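Putative glycosyltransferase (GalT1) (Streptococcus parasanguinis FW213, PDB 5HEA) is a putative glycosyltransferase of the GT-A type, the present chain being its C-terminal portion, and probably transfers sugar from a nucleotide-sugar donor. Local coordinates at residues E190-I195 and K260-K265. Numbering follows the deposited sequence.
Sequences EDDATI and KGRLKK
The CA atoms of Asp192, in the loop before helix 195-201, and Arg262, on helix 253-272, are 12.6 Å apart, a gap spanned by two buried side chains that approach from opposite directions. With CG anti to the backbone N (chi1 -177°), Asp192 carries its carboxylate toward helix 253-272, and the Arg262 chain, extended from CG to NE, brings the guanidinium out to meet it. Arg262 grips end-on, using both terminal nitrogens and one carboxylate oxygen for each. NH1 donates to the syn lone pair of Asp192 OD2 at 2.9 Å, tilted somewhat from the guanidinium plane. The second bond, from Arg262 NH2 to Asp192 OD1, spans 3.2 Å and is the straighter of the two; OD1 lies almost in the guanidinium plane yet is approached from above the carboxylate plane. The two planes stand 60° apart, in keeping with that approach to OD1: the salt bridge is bidentate without being coplanar.

Helix 231-247 adds further polar partners. Arg241 forms a second salt bridge with Asp192 OD1, Asn237 donates to OD2, and the carbonyl of Met234 accepts from Arg262 NH1. Thus Asp192 ties the loop between strand 171-174 and helix 195-201 to two helices toward the C-terminal end of the chain, 231-247 and 253-272, although its interface with segment 260-265 buries only 80 Å². With NH1 of Arg262 close to NH2 of Arg241, the shared carboxylate probably offsets the proximity of like charges; burial probably strengthens the attraction but also costs desolvation, which the several bonds to Asp192 and Arg262 would help repay.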
loop_
_atom_site.group_PDB
_atom_site.type_symbol
_atom_site.label_atom_id
_atom_site.label_comp_id
_atom_site.label_asym_id
_atom_site.label_seq_id
_atom_site.Cartn_x
_atom_site.Cartn_y
_atom_site.Cartn_z
ATOM N N GLU A 190 21.345 -13.467 7.443
ATOM C CA GLU A 190 21.071 -14.475 6.433
ATOM C C GLU A 190 22.165 -15.542 6.469
ATOM O O GLU A 190 21.880 -16.728 6.253
ATOM C CB GLU A 190 20.909 -13.844 5.041
ATOM C CG GLU A 190 22.159 -13.157 4.449
ATOM C CD GLU A 190 22.360 -11.688 4.877
ATOM O OE1 GLU A 190 21.646 -11.177 5.774
ATOM O OE2 GLU A 190 23.260 -11.030 4.303
ATOM N N ASP A 191 23.395 -15.104 6.773
ATOM C CA ASP A 191 24.560 -15.988 6.987
ATOM C C ASP A 191 24.295 -16.940 8.146
ATOM O O ASP A 191 24.576 -18.146 8.058
ATOM C CB ASP A 191 25.836 -15.185 7.328
ATOM C CG ASP A 191 26.447 -14.471 6.124
ATOM O OD1 ASP A 191 25.972 -14.702 4.991
ATOM O OD2 ASP A 191 27.418 -13.684 6.314
ATOM N N ASP A 192 23.772 -16.364 9.231
ATOM C CA ASP A 192 23.392 -17.077 10.454
ATOM C C ASP A 192 22.425 -18.240 10.142
ATOM O O ASP A 192 22.513 -19.308 10.743
ATOM C CB ASP A 192 22.758 -16.055 11.415
ATOM C CG ASP A 192 22.376 -16.640 12.785
ATOM O OD1 ASP A 192 22.995 -17.608 13.271
ATOM O OD2 ASP A 192 21.451 -16.080 13.394
ATOM N N ALA A 193 21.522 -18.025 9.185
ATOM C CA ALA A 193 20.504 -19.013 8.816
ATOM C C ALA A 193 20.990 -20.056 7.819
ATOM O O ALA A 193 20.290 -21.036 7.565
ATOM C CB ALA A 193 19.261 -18.302 8.254
ATOM N N THR A 194 22.192 -19.879 7.274
ATOM C CA THR A 194 22.567 -20.632 6.075
ATOM C C THR A 194 23.875 -21.433 6.159
ATOM O O THR A 194 23.916 -22.592 5.744
ATOM C CB THR A 194 22.621 -19.686 4.824
ATOM O OG1 THR A 194 21.390 -18.960 4.720
ATOM C CG2 THR A 194 22.829 -20.489 3.536
ATOM N N ILE A 195 24.937 -20.808 6.663
ATOM C CA ILE A 195 26.275 -21.401 6.606
ATOM C C ILE A 195 26.305 -22.768 7.286
ATOM O O ILE A 195 26.818 -23.736 6.727
ATOM C CB ILE A 195 27.348 -20.440 7.184
ATOM C CG1 ILE A 195 27.457 -19.198 6.297
ATOM C CG2 ILE A 195 28.712 -21.114 7.251
ATOM C CD1 ILE A 195 27.746 -19.534 4.817
ATOM N N LYS A 260 20.168 -18.936 24.870
ATOM C CA LYS A 260 19.804 -18.215 26.090
ATOM C C LYS A 260 20.384 -16.807 26.081
ATOM O O LYS A 260 19.724 -15.860 26.506
ATOM C CB LYS A 260 20.266 -18.971 27.338
ATOM C CG LYS A 260 19.593 -20.312 27.525
ATOM C CD LYS A 260 20.045 -21.020 28.804
ATOM C CE LYS A 260 19.535 -22.459 28.814
ATOM N NZ LYS A 260 19.622 -23.180 30.109
ATOM N N GLY A 261 21.620 -16.680 25.604
ATOM C CA GLY A 261 22.250 -15.377 25.427
ATOM C C GLY A 261 21.501 -14.470 24.457
ATOM O O GLY A 261 21.334 -13.282 24.726
ATOM N N ARG A 262 21.039 -15.025 23.336
ATOM C CA ARG A 262 20.248 -14.252 22.372
ATOM C C ARG A 262 18.903 -13.791 22.941
ATOM O O ARG A 262 18.498 -12.647 22.734
ATOM C CB ARG A 262 20.036 -15.036 21.065
ATOM C CG ARG A 262 21.324 -15.211 20.275
ATOM C CD ARG A 262 21.121 -16.090 19.029
ATOM N NE ARG A 262 22.334 -16.180 18.216
ATOM C CZ ARG A 262 22.356 -16.439 16.906
ATOM N NH1 ARG A 262 21.225 -16.621 16.221
ATOM N NH2 ARG A 262 23.517 -16.510 16.273
ATOM N N LEU A 263 18.216 -14.678 23.656
ATOM C CA LEU A 263 16.960 -14.326 24.308
ATOM C C LEU A 263 17.121 -13.125 25.247
ATOM O O LEU A 263 16.281 -12.220 25.266
ATOM C CB LEU A 263 16.402 -15.535 25.086
ATOM C CG LEU A 263 15.842 -16.635 24.175
ATOM C CD1 LEU A 263 15.520 -17.882 25.003
ATOM C CD2 LEU A 263 14.608 -16.128 23.434
ATOM N N LYS A 264 18.201 -13.133 26.027
ATOM C CA LYS A 264 18.510 -12.036 26.948
ATOM C C LYS A 264 18.662 -10.729 26.184
ATOM O O LYS A 264 18.107 -9.700 26.571
ATOM C CB LYS A 264 19.806 -12.323 27.717
ATOM C CG LYS A 264 19.593 -13.007 29.061
ATOM C CD LYS A 264 20.909 -13.366 29.758
ATOM C CE LYS A 264 21.486 -14.690 29.248
ATOM N NZ LYS A 264 20.531 -15.833 29.406
ATOM N N LYS A 265 19.422 -10.779 25.095
ATOM C CA LYS A 265 19.645 -9.606 24.262
ATOM C C LYS A 265 18.340 -9.128 23.614
ATOM O O LYS A 265 18.043 -7.936 23.611
ATOM C CB LYS A 265 20.696 -9.914 23.190
ATOM C CG LYS A 265 21.104 -8.715 22.361
ATOM C CD LYS A 265 22.351 -9.005 21.537
ATOM C CE LYS A 265 22.860 -7.746 20.831
ATOM N NZ LYS A 265 21.861 -7.153 19.887
#